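Local coordinates for uncharacterized protein DUF1344 (PDB 3K6O) that is of unknown function but is probably a lipoprotein of the NigD-like family, joining an N-terminal OB domain to a C-terminal beta-sandwich domain, at residues A20-Q25 against R51-G56; G61-L66 against Y75-N80; I108-P113 against P213-L218. All blocks are in the same frame, centred on the assembly; numbering follows the deposited sequence. Where two conformers were deposited one is given.

Interaction 1: A20-Q25 against R51-G56; sequences ATVEKQ and RDLKAG. With SO4 (sulfate ion), chain F; SO4 (sulfate ion), chain G.
Residues 21-24 and 53-56 run 108° apart and are joined by one backbone hydrogen bond, Gly-56 N to Val-22 O, 2.9 Å long with 165° at the hydrogen. The same oxygen also takes a CA-H...O contact from Ala-55. Gly-56 has a positive phi, at which a CB would jam against the preceding carbonyl oxygen. Val-22 carries the apolar part. Its CG1 lies anti to the backbone N (chi1 178°) and sits 3.4 Å from Lys-54 O. CG1 and CG2 both meet Leu-53 CB, CG1 at 3.8 Å, and the two side chains cross at about a right angle. Cutting Val-22 back to an alanine here removes CG1 and CG2, which would probably leave Leu-53 CB without its apolar mate and open a gap against Lys-54 O. The contact lies in the OB domain, where the loop between strands 45-46 and 58-66 folds against a strand that pairs with both 58-66 and 32-34. At the surface the methyl group of Ala-55 touches Glu-23 OE1. Lys-24 NZ and Lys-54 NZ are 4.3 Å apart. One water accepts from both, which probably eases their repulsion, and donates to Arg-51 O and Leu-53 O. Farther along the loop, Arg-51 binds two sulfate ions, probably from the crystallisation liquor. Arg-51 NH1 bonds to both, 2.6 Å to O1 of the chain F sulfate, and they lie at the guanidinium edge.

Interaction 2: G61-L66 against Y75-N80; sequences GNYSFL and YNIRLN
Phe-65 turns its ring edge onto the face of Tyr-75 in a T-shaped pair, with centroids 5.2 Å apart and planes at 85°. Phe-65 CD2 makes the touch, 3.6 Å from Tyr-75 CG. The Tyr-63 ring has Leu-79 CD1 at its edge and Gly-61 C over one face, while Ile-77 CD1 comes at it obliquely. The guanidinium of Arg-78 has Ser-64 CB over one face. At its edge, Arg-78 NE donates to Asn-80 OD1 at 3.0 Å, and NH1 is held by Gln-45.

The Asn-80 amide is gripped at both ends. Asn-80 ND2 gives two nearly straight bonds, 2.8 Å to Asn-62 OD1 and 3.0 Å to Ser-64 OG. Both acceptors lie in the plane of the Asn-80 amide, whereas the donor stands 50° out of the Asn-62 carbonyl plane, with the two amides almost perpendicular. Asn-62 CG is anti to its own N (chi1 180°), which swings OD1 across to Asn-80. These bonds are likely to fix the rotation of the amide.

Ser-64 and Arg-78 form the hydrogen-bonded antiparallel pair, with non-hydrogen-bonded pairs Tyr-63 with Leu-79 and Phe-65 with Ile-77 flanking it. The strands make a beta hairpin of the OB domain. Tyr-63, Phe-65, Ile-77 and Leu-79 share one face, where Leu-33 of strand 32-34 packs on Tyr-63 and Ile-77. Strand 16-23 pairs with 58-66, and strand 40-43 runs beside 75-93.

Interaction 3: I108-P113 against P213-L218; sequences IKDMWP and PGFNPL
Trp-112 and Pro-213 make the CH-pi part of this contact. Pro-213 CD sits over one face of the Trp-112 indole, 3.7 Å from the centroid of the six-membered ring and 23° off its normal. Pro-213 CD comes closest to Trp-112 CD2, at 3.4 Å. The indole leaves the strand with CG between the backbone N and the carbonyl carbon (chi1 78°), which brings its face round to the proline.

The aromatic part joins Trp-112 and Phe-215, whose rings come from opposite directions at an oblique 48°. Phe-215 CZ lies 3.6 Å from Trp-112 CH2. Phe-215 also makes an edge-to-face pair with Phe-60 of the OB domain.

Asp-110 adds van der Waals contacts of its carboxylate. Asp-110 OD1 lies 3.5 Å from Pro-213 CB, and OD2 meets the edge of Phe-215 at CE1, 3.7 Å away. OD2 also forms a salt bridge with Arg-121, which pairs with Lys-109 and Asp-110 across a classic beta bulge.

The segment 213-218 leads into the C-terminal helix 217-221 and lies against a strand of the beta sandwich. Since apolar and aromatic surfaces carry the contact, its hold is likely to come mainly from dispersion and burial of apolar surface, and the carboxylate finds its charge partner in Arg-121.

From the N terminus, interaction 1 comes first: it closes the chain between 20-25 and 51-56, looping out strands 32-34, 40-43 and 45-46. Interaction 2 follows in series and closes the hairpin loop 67-74. The two touch where Ala-20 CB packs on Tyr-63 OH, at 3.3 Å, and strands 16-23 and 58-66 are neighbours, so both tie together the OB domain. Interaction 3 opens only afterwards and spans about 100 residues. It sets the C-terminal tail against an early strand of the beta sandwich, while Phe-215 reaches Phe-60 of the OB domain. None nests within or crosses another. Interaction 3 does not touch interaction 2, with nearest atoms about 5 Å apart.

Interaction 1: A20-Q25 against R51-G56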
loop_
_atom_site.group_PDB
_atom_site.type_symbol
_atom_site.label_atom_id
_atom_site.label_comp_id
_atom_site.label_asym_id
_atom_site.label_seq_id
_atom_site.Cartn_x
_atom_site.Cartn_y
_atom_site.Cartn_z
ATOM N N ALA A 20 -6.930 -0.825 -5.474
ATOM C CA ALA A 20 -8.054 -1.666 -5.200
ATOM C C ALA A 20 -7.594 -3.024 -4.717
ATOM O O ALA A 20 -6.455 -3.426 -4.911
ATOM C CB ALA A 20 -8.946 -1.800 -6.460
ATOM N N THR A 21 -8.490 -3.737 -4.071
ATOM C CA THR A 21 -8.213 -5.085 -3.644
ATOM C C THR A 21 -9.209 -5.973 -4.327
ATOM O O THR A 21 -10.385 -5.679 -4.362
ATOM C CB THR A 21 -8.330 -5.242 -2.104
ATOM O OG1 THR A 21 -7.559 -4.223 -1.443
ATOM C CG2 THR A 21 -7.796 -6.629 -1.651
ATOM N N VAL A 22 -8.714 -7.044 -4.903
ATOM C CA VAL A 22 -9.538 -8.046 -5.533
ATOM C C VAL A 22 -10.277 -8.830 -4.452
ATOM O O VAL A 22 -9.711 -9.186 -3.423
ATOM C CB VAL A 22 -8.659 -9.009 -6.374
ATOM C CG1 VAL A 22 -9.511 -10.127 -7.017
ATOM C CG2 VAL A 22 -7.864 -8.244 -7.431
ATOM N N GLU A 23 -11.550 -9.108 -4.679
ATOM C CA GLU A 23 -12.271 -10.004 -3.809
ATOM C C GLU A 23 -13.126 -10.915 -4.651
ATOM O O GLU A 23 -13.315 -10.673 -5.826
ATOM C CB GLU A 23 -13.070 -9.216 -2.775
ATOM C CG GLU A 23 -12.215 -8.328 -1.868
ATOM C CD GLU A 23 -11.270 -9.109 -0.918
ATOM O OE1 GLU A 23 -11.316 -10.359 -0.829
ATOM O OE2 GLU A 23 -10.449 -8.451 -0.265
ATOM N N LYS A 24 -13.577 -12.000 -4.035
ATOM C CA LYS A 24 -14.431 -12.994 -4.660
ATOM C C LYS A 24 -15.447 -13.518 -3.656
ATOM O O LYS A 24 -15.166 -13.606 -2.479
ATOM C CB LYS A 24 -13.623 -14.181 -5.186
ATOM C CG LYS A 24 -12.617 -13.815 -6.229
ATOM C CD LYS A 24 -11.898 -15.025 -6.807
ATOM C CE LYS A 24 -12.635 -15.661 -7.909
ATOM N NZ LYS A 24 -11.823 -16.761 -8.498
ATOM N N GLN A 25 -16.630 -13.849 -4.135
ATOM C CA GLN A 25 -17.605 -14.569 -3.340
ATOM C C GLN A 25 -18.239 -15.633 -4.221
ATOM O O GLN A 25 -18.347 -15.444 -5.430
ATOM C CB GLN A 25 -18.670 -13.632 -2.762
ATOM C CG GLN A 25 -18.127 -12.699 -1.697
ATOM C CD GLN A 25 -19.204 -11.793 -1.166
ATOM O OE1 GLN A 25 -19.281 -10.611 -1.515
ATOM N NE2 GLN A 25 -20.085 -12.354 -0.369
ATOM N N ARG A 51 -9.536 -12.121 -15.127
ATOM C CA ARG A 51 -10.365 -13.212 -14.590
ATOM C C ARG A 51 -9.659 -14.113 -13.601
ATOM O O ARG A 51 -10.306 -14.730 -12.771
ATOM C CB ARG A 51 -10.923 -14.083 -15.718
ATOM C CG ARG A 51 -11.996 -13.379 -16.481
ATOM C CD ARG A 51 -12.707 -14.345 -17.423
ATOM N NE ARG A 51 -13.657 -13.627 -18.245
ATOM C CZ ARG A 51 -13.432 -13.227 -19.493
ATOM N NH1 ARG A 51 -12.266 -13.463 -20.092
ATOM N NH2 ARG A 51 -14.395 -12.589 -20.153
ATOM N N ASP A 52 -8.336 -14.141 -13.698
ATOM C CA ASP A 52 -7.585 -15.033 -12.804
ATOM C C ASP A 52 -7.015 -14.338 -11.566
ATOM O O ASP A 52 -6.254 -14.951 -10.794
ATOM C CB ASP A 52 -6.512 -15.799 -13.587
ATOM C CG ASP A 52 -7.074 -16.433 -14.835
ATOM O OD1 ASP A 52 -8.090 -17.155 -14.729
ATOM O OD2 ASP A 52 -6.533 -16.174 -15.930
ATOM N N LEU A 53 -7.463 -13.107 -11.309
ATOM C CA LEU A 53 -7.073 -12.434 -10.100
ATOM C C LEU A 53 -7.711 -13.159 -8.925
ATOM O O LEU A 53 -8.814 -13.679 -9.028
ATOM C CB LEU A 53 -7.464 -10.954 -10.137
ATOM C CG LEU A 53 -6.663 -10.148 -11.157
ATOM C CD1 LEU A 53 -7.261 -8.779 -11.387
ATOM C CD2 LEU A 53 -5.215 -10.030 -10.713
ATOM N N LYS A 54 -6.979 -13.216 -7.822
ATOM C CA LYS A 54 -7.408 -13.938 -6.638
ATOM C C LYS A 54 -7.722 -12.956 -5.527
ATOM O O LYS A 54 -7.124 -11.884 -5.441
ATOM C CB LYS A 54 -6.313 -14.902 -6.149
ATOM C CG LYS A 54 -5.809 -15.933 -7.167
ATOM C CD LYS A 54 -6.945 -16.931 -7.537
ATOM C CE LYS A 54 -6.643 -17.766 -8.800
ATOM N NZ LYS A 54 -7.891 -17.901 -9.645
ATOM N N ALA A 55 -8.620 -13.371 -4.647
ATOM C CA ALA A 55 -9.025 -12.583 -3.502
ATOM C C ALA A 55 -7.814 -12.187 -2.692
ATOM O O ALA A 55 -6.933 -12.990 -2.488
ATOM C CB ALA A 55 -9.986 -13.380 -2.666
ATOM N N GLY A 56 -7.756 -10.927 -2.272
ATOM C CA GLY A 56 -6.662 -10.421 -1.475
ATOM C C GLY A 56 -5.540 -9.821 -2.290
ATOM O O GLY A 56 -4.732 -9.098 -1.754
HETATM S S SO4 F . -8.957 -13.185 -18.887
HETATM O O1 SO4 F . -9.994 -14.213 -19.106
HETATM O O2 SO4 F . -7.860 -13.854 -18.180
HETATM O O3 SO4 F . -8.454 -12.583 -20.138
HETATM O O4 SO4 F . -9.537 -12.049 -18.147
HETATM S S SO4 G . -13.600 -11.285 -23.178
HETATM O O1 SO4 G . -14.802 -10.874 -22.441
HETATM O O2 SO4 G . -12.475 -11.455 -22.272
HETATM O O3 SO4 G . -13.840 -12.589 -23.801
HETATM O O4 SO4 G . -13.268 -10.228 -24.140
HETATM O O HOH W 1 -9.944 -15.558 -10.183
#

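Interaction 2: G61-L66 against Y75-N80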
loop_
_atom_site.group_PDB
_atom_site.type_symbol
_atom_site.label_atom_id
_atom_site.label_comp_id
_atom_site.label_asym_id
_atom_site.label_seq_id
_atom_site.Cartn_x
_atom_site.Cartn_y
_atom_site.Cartn_z
ATOM N N GLY A 61 -4.711 0.498 -10.254
ATOM C CA GLY A 61 -5.464 0.309 -11.472
ATOM C C GLY A 61 -5.958 1.561 -12.143
ATOM O O GLY A 61 -5.929 2.638 -11.562
ATOM N N ASN A 62 -6.397 1.379 -13.392
ATOM C CA ASN A 62 -6.955 2.409 -14.239
ATOM C C ASN A 62 -8.405 2.027 -14.599
ATOM O O ASN A 62 -8.608 1.108 -15.364
ATOM C CB ASN A 62 -6.091 2.524 -15.510
ATOM C CG ASN A 62 -6.584 3.566 -16.469
ATOM O OD1 ASN A 62 -7.767 3.918 -16.488
ATOM N ND2 ASN A 62 -5.681 4.063 -17.297
ATOM N N TYR A 63 -9.380 2.748 -14.047
ATOM C CA TYR A 63 -10.806 2.440 -14.192
ATOM C C TYR A 63 -11.546 3.549 -14.899
ATOM O O TYR A 63 -11.191 4.720 -14.771
ATOM C CB TYR A 63 -11.457 2.212 -12.807
ATOM C CG TYR A 63 -10.524 1.571 -11.812
ATOM C CD1 TYR A 63 -10.048 0.276 -12.021
ATOM C CD2 TYR A 63 -10.090 2.255 -10.695
ATOM C CE1 TYR A 63 -9.157 -0.333 -11.141
ATOM C CE2 TYR A 63 -9.180 1.650 -9.776
ATOM C CZ TYR A 63 -8.722 0.358 -10.029
ATOM O OH TYR A 63 -7.842 -0.257 -9.188
ATOM N N SER A 64 -12.579 3.155 -15.649
ATOM C CA SER A 64 -13.593 4.051 -16.157
ATOM C C SER A 64 -14.918 3.664 -15.548
ATOM O O SER A 64 -15.387 2.521 -15.700
ATOM C CB SER A 64 -13.724 3.947 -17.681
ATOM O OG SER A 64 -12.552 4.365 -18.357
ATOM N N PHE A 65 -15.547 4.604 -14.875
ATOM C CA PHE A 65 -16.796 4.306 -14.209
ATOM C C PHE A 65 -17.908 4.516 -15.207
ATOM O O PHE A 65 -18.153 5.638 -15.610
ATOM C CB PHE A 65 -16.969 5.192 -12.967
ATOM C CG PHE A 65 -16.018 4.873 -11.889
ATOM C CD1 PHE A 65 -14.712 5.309 -11.955
ATOM C CD2 PHE A 65 -16.404 4.119 -10.815
ATOM C CE1 PHE A 65 -13.805 4.986 -10.941
ATOM C CE2 PHE A 65 -15.501 3.801 -9.809
ATOM C CZ PHE A 65 -14.213 4.240 -9.873
ATOM N N LEU A 66 -18.543 3.431 -15.637
ATOM C CA LEU A 66 -19.481 3.500 -16.752
ATOM C C LEU A 66 -20.924 3.797 -16.335
ATOM O O LEU A 66 -21.651 4.472 -17.060
ATOM C CB LEU A 66 -19.424 2.223 -17.574
ATOM C CG LEU A 66 -18.088 1.840 -18.213
ATOM C CD1 LEU A 66 -18.236 0.472 -18.833
ATOM C CD2 LEU A 66 -17.541 2.867 -19.242
ATOM N N TYR A 75 -20.636 0.512 -8.721
ATOM C CA TYR A 75 -20.449 0.859 -10.121
ATOM C C TYR A 75 -20.037 -0.337 -10.973
ATOM O O TYR A 75 -19.394 -1.265 -10.490
ATOM C CB TYR A 75 -19.363 1.919 -10.277
ATOM C CG TYR A 75 -19.657 3.219 -9.584
ATOM C CD1 TYR A 75 -20.413 4.208 -10.208
ATOM C CD2 TYR A 75 -19.149 3.473 -8.322
ATOM C CE1 TYR A 75 -20.684 5.397 -9.576
ATOM C CE2 TYR A 75 -19.412 4.657 -7.686
ATOM C CZ TYR A 75 -20.174 5.617 -8.318
ATOM O OH TYR A 75 -20.426 6.792 -7.669
ATOM N N ASN A 76 -20.410 -0.271 -12.241
ATOM C CA ASN A 76 -19.916 -1.151 -13.284
ATOM C C ASN A 76 -18.818 -0.386 -13.979
ATOM O O ASN A 76 -19.023 0.775 -14.342
ATOM C CB ASN A 76 -21.004 -1.493 -14.292
ATOM C CG ASN A 76 -22.116 -2.308 -13.694
ATOM O OD1 ASN A 76 -21.898 -3.097 -12.751
ATOM N ND2 ASN A 76 -23.325 -2.152 -14.259
ATOM N N ILE A 77 -17.656 -1.019 -14.146
ATOM C CA ILE A 77 -16.490 -0.335 -14.693
ATOM C C ILE A 77 -15.872 -1.029 -15.897
ATOM O O ILE A 77 -16.134 -2.207 -16.161
ATOM C CB ILE A 77 -15.370 -0.133 -13.604
ATOM C CG1 ILE A 77 -14.747 -1.477 -13.183
ATOM C CG2 ILE A 77 -15.946 0.556 -12.379
ATOM C CD1 ILE A 77 -13.320 -1.399 -12.617
ATOM N N ARG A 78 -15.052 -0.270 -16.626
ATOM C CA ARG A 78 -14.101 -0.827 -17.558
ATOM C C ARG A 78 -12.746 -0.817 -16.854
ATOM O O ARG A 78 -12.303 0.226 -16.342
ATOM C CB ARG A 78 -14.013 0.001 -18.857
ATOM C CG ARG A 78 -12.935 -0.470 -19.774
ATOM C CD ARG A 78 -13.014 0.094 -21.155
ATOM N NE ARG A 78 -13.023 1.542 -21.185
ATOM C CZ ARG A 78 -14.065 2.295 -21.540
ATOM N NH1 ARG A 78 -15.236 1.762 -21.883
ATOM N NH2 ARG A 78 -13.936 3.609 -21.538
ATOM N N LEU A 79 -12.089 -1.961 -16.847
ATOM C CA LEU A 79 -10.749 -2.074 -16.296
ATOM C C LEU A 79 -9.774 -1.844 -17.444
ATOM O O LEU A 79 -9.586 -2.731 -18.262
ATOM C CB LEU A 79 -10.547 -3.456 -15.671
ATOM C CG LEU A 79 -9.161 -3.762 -15.112
ATOM C CD1 LEU A 79 -8.770 -2.766 -13.978
ATOM C CD2 LEU A 79 -9.094 -5.203 -14.629
ATOM N N ASN A 80 -9.198 -0.636 -17.510
ATOM C CA ASN A 80 -8.326 -0.225 -18.623
ATOM C C ASN A 80 -6.903 -0.786 -18.511
ATOM O O ASN A 80 -6.279 -1.061 -19.506
ATOM C CB ASN A 80 -8.242 1.309 -18.734
ATOM C CG ASN A 80 -9.604 1.985 -18.909
ATOM O OD1 ASN A 80 -10.420 1.565 -19.730
ATOM N ND2 ASN A 80 -9.842 3.050 -18.137
#

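Interaction 3: I108-P113 against P213-L218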
loop_
_atom_site.group_PDB
_atom_site.type_symbol
_atom_site.label_atom_id
_atom_site.label_comp_id
_atom_site.label_asym_id
_atom_site.label_seq_id
_atom_site.Cartn_x
_atom_site.Cartn_y
_atom_site.Cartn_z
ATOM N N ILE A 108 10.991 8.353 -0.241
ATOM C CA ILE A 108 9.559 8.132 -0.248
ATOM C C ILE A 108 8.887 9.138 -1.177
ATOM O O ILE A 108 9.085 10.323 -1.026
ATOM C CB ILE A 108 8.929 8.300 1.142
ATOM C CG1 ILE A 108 9.524 7.301 2.156
ATOM C CG2 ILE A 108 7.385 8.099 1.061
ATOM C CD1 ILE A 108 9.488 5.837 1.696
ATOM N N LYS A 109 8.119 8.665 -2.149
ATOM C CA LYS A 109 7.344 9.544 -3.027
ATOM C C LYS A 109 5.904 9.729 -2.529
ATOM O O LYS A 109 5.363 10.809 -2.633
ATOM C CB LYS A 109 7.359 9.016 -4.471
ATOM C CG LYS A 109 8.693 9.178 -5.180
ATOM C CD LYS A 109 8.542 9.295 -6.693
ATOM C CE LYS A 109 9.775 9.918 -7.322
ATOM N NZ LYS A 109 9.764 9.859 -8.821
ATOM N N ASP A 110 5.268 8.682 -2.012
ATOM C CA ASP A 110 3.948 8.815 -1.382
ATOM C C ASP A 110 3.824 7.858 -0.204
ATOM O O ASP A 110 4.350 6.765 -0.251
ATOM C CB ASP A 110 2.821 8.499 -2.367
ATOM C CG ASP A 110 2.705 9.514 -3.453
ATOM O OD1 ASP A 110 2.121 10.573 -3.192
ATOM O OD2 ASP A 110 3.207 9.259 -4.557
HETATM N N MSE A 111 3.148 8.287 0.855
HETATM C CA MSE A 111 2.735 7.368 1.890
HETATM C C MSE A 111 1.410 7.779 2.479
HETATM O O MSE A 111 1.244 8.918 2.868
HETATM C CB MSE A 111 3.771 7.263 3.005
HETATM C CG MSE A 111 3.309 6.289 4.170
HETATM SE SE MSE A 111 4.501 6.568 5.723
HETATM C CE MSE A 111 6.036 5.949 4.824
ATOM N N TRP A 112 0.485 6.828 2.581
ATOM C CA TRP A 112 -0.796 7.097 3.209
ATOM C C TRP A 112 -1.427 5.808 3.700
ATOM O O TRP A 112 -1.270 4.760 3.078
ATOM C CB TRP A 112 -1.740 7.825 2.242
ATOM C CG TRP A 112 -2.393 6.950 1.208
ATOM C CD1 TRP A 112 -3.657 6.506 1.221
ATOM C CD2 TRP A 112 -1.797 6.441 0.007
ATOM N NE1 TRP A 112 -3.917 5.773 0.087
ATOM C CE2 TRP A 112 -2.778 5.703 -0.664
ATOM C CE3 TRP A 112 -0.531 6.553 -0.570
ATOM C CZ2 TRP A 112 -2.533 5.046 -1.876
ATOM C CZ3 TRP A 112 -0.291 5.908 -1.802
ATOM C CH2 TRP A 112 -1.289 5.175 -2.437
ATOM N N PRO A 113 -2.140 5.879 4.824
ATOM C CA PRO A 113 -2.931 4.740 5.265
ATOM C C PRO A 113 -4.305 4.744 4.635
ATOM O O PRO A 113 -4.846 5.800 4.337
ATOM C CB PRO A 113 -3.066 4.977 6.775
ATOM C CG PRO A 113 -3.091 6.468 6.915
ATOM C CD PRO A 113 -2.217 7.013 5.767
ATOM N N PRO A 213 -3.356 10.467 -1.961
ATOM C CA PRO A 213 -2.835 11.294 -3.056
ATOM C C PRO A 213 -3.611 11.084 -4.347
ATOM O O PRO A 213 -4.164 10.027 -4.542
ATOM C CB PRO A 213 -1.373 10.819 -3.212
ATOM C CG PRO A 213 -1.182 9.743 -2.260
ATOM C CD PRO A 213 -2.471 9.333 -1.667
ATOM N N GLY A 214 -3.670 12.102 -5.196
ATOM C CA GLY A 214 -4.163 11.938 -6.578
ATOM C C GLY A 214 -3.078 11.340 -7.470
ATOM O O GLY A 214 -1.900 11.661 -7.324
ATOM N N PHE A 215 -3.453 10.434 -8.365
ATOM C CA PHE A 215 -2.475 9.831 -9.293
ATOM C C PHE A 215 -2.916 10.013 -10.722
ATOM O O PHE A 215 -4.087 10.279 -10.979
ATOM C CB PHE A 215 -2.310 8.332 -9.015
ATOM C CG PHE A 215 -1.767 8.024 -7.654
ATOM C CD1 PHE A 215 -0.435 8.281 -7.350
ATOM C CD2 PHE A 215 -2.577 7.445 -6.682
ATOM C CE1 PHE A 215 0.069 7.994 -6.091
ATOM C CE2 PHE A 215 -2.080 7.166 -5.430
ATOM C CZ PHE A 215 -0.755 7.438 -5.135
ATOM N N ASN A 216 -1.987 9.844 -11.659
ATOM C CA ASN A 216 -2.363 9.818 -13.077
ATOM C C ASN A 216 -1.733 8.639 -13.840
ATOM O O ASN A 216 -0.988 7.858 -13.255
ATOM C CB ASN A 216 -2.092 11.180 -13.725
ATOM C CG ASN A 216 -0.700 11.665 -13.502
ATOM O OD1 ASN A 216 0.273 10.907 -13.615
ATOM N ND2 ASN A 216 -0.579 12.954 -13.206
ATOM N N PRO A 217 -2.076 8.473 -15.130
ATOM C CA PRO A 217 -1.571 7.314 -15.872
ATOM C C PRO A 217 -0.052 7.118 -15.874
ATOM O O PRO A 217 0.422 5.983 -15.855
ATOM C CB PRO A 217 -2.094 7.569 -17.288
ATOM C CG PRO A 217 -3.411 8.261 -17.033
ATOM C CD PRO A 217 -3.088 9.211 -15.910
ATOM N N LEU A 218 0.710 8.204 -15.893
ATOM C CA LEU A 218 2.161 8.081 -15.869
ATOM C C LEU A 218 2.596 7.379 -14.604
ATOM O O LEU A 218 3.529 6.565 -14.636
ATOM C CB LEU A 218 2.853 9.452 -15.995
ATOM C CG LEU A 218 4.391 9.428 -16.157
ATOM C CD1 LEU A 218 4.848 8.570 -17.364
ATOM C CD2 LEU A 218 4.929 10.851 -16.284
#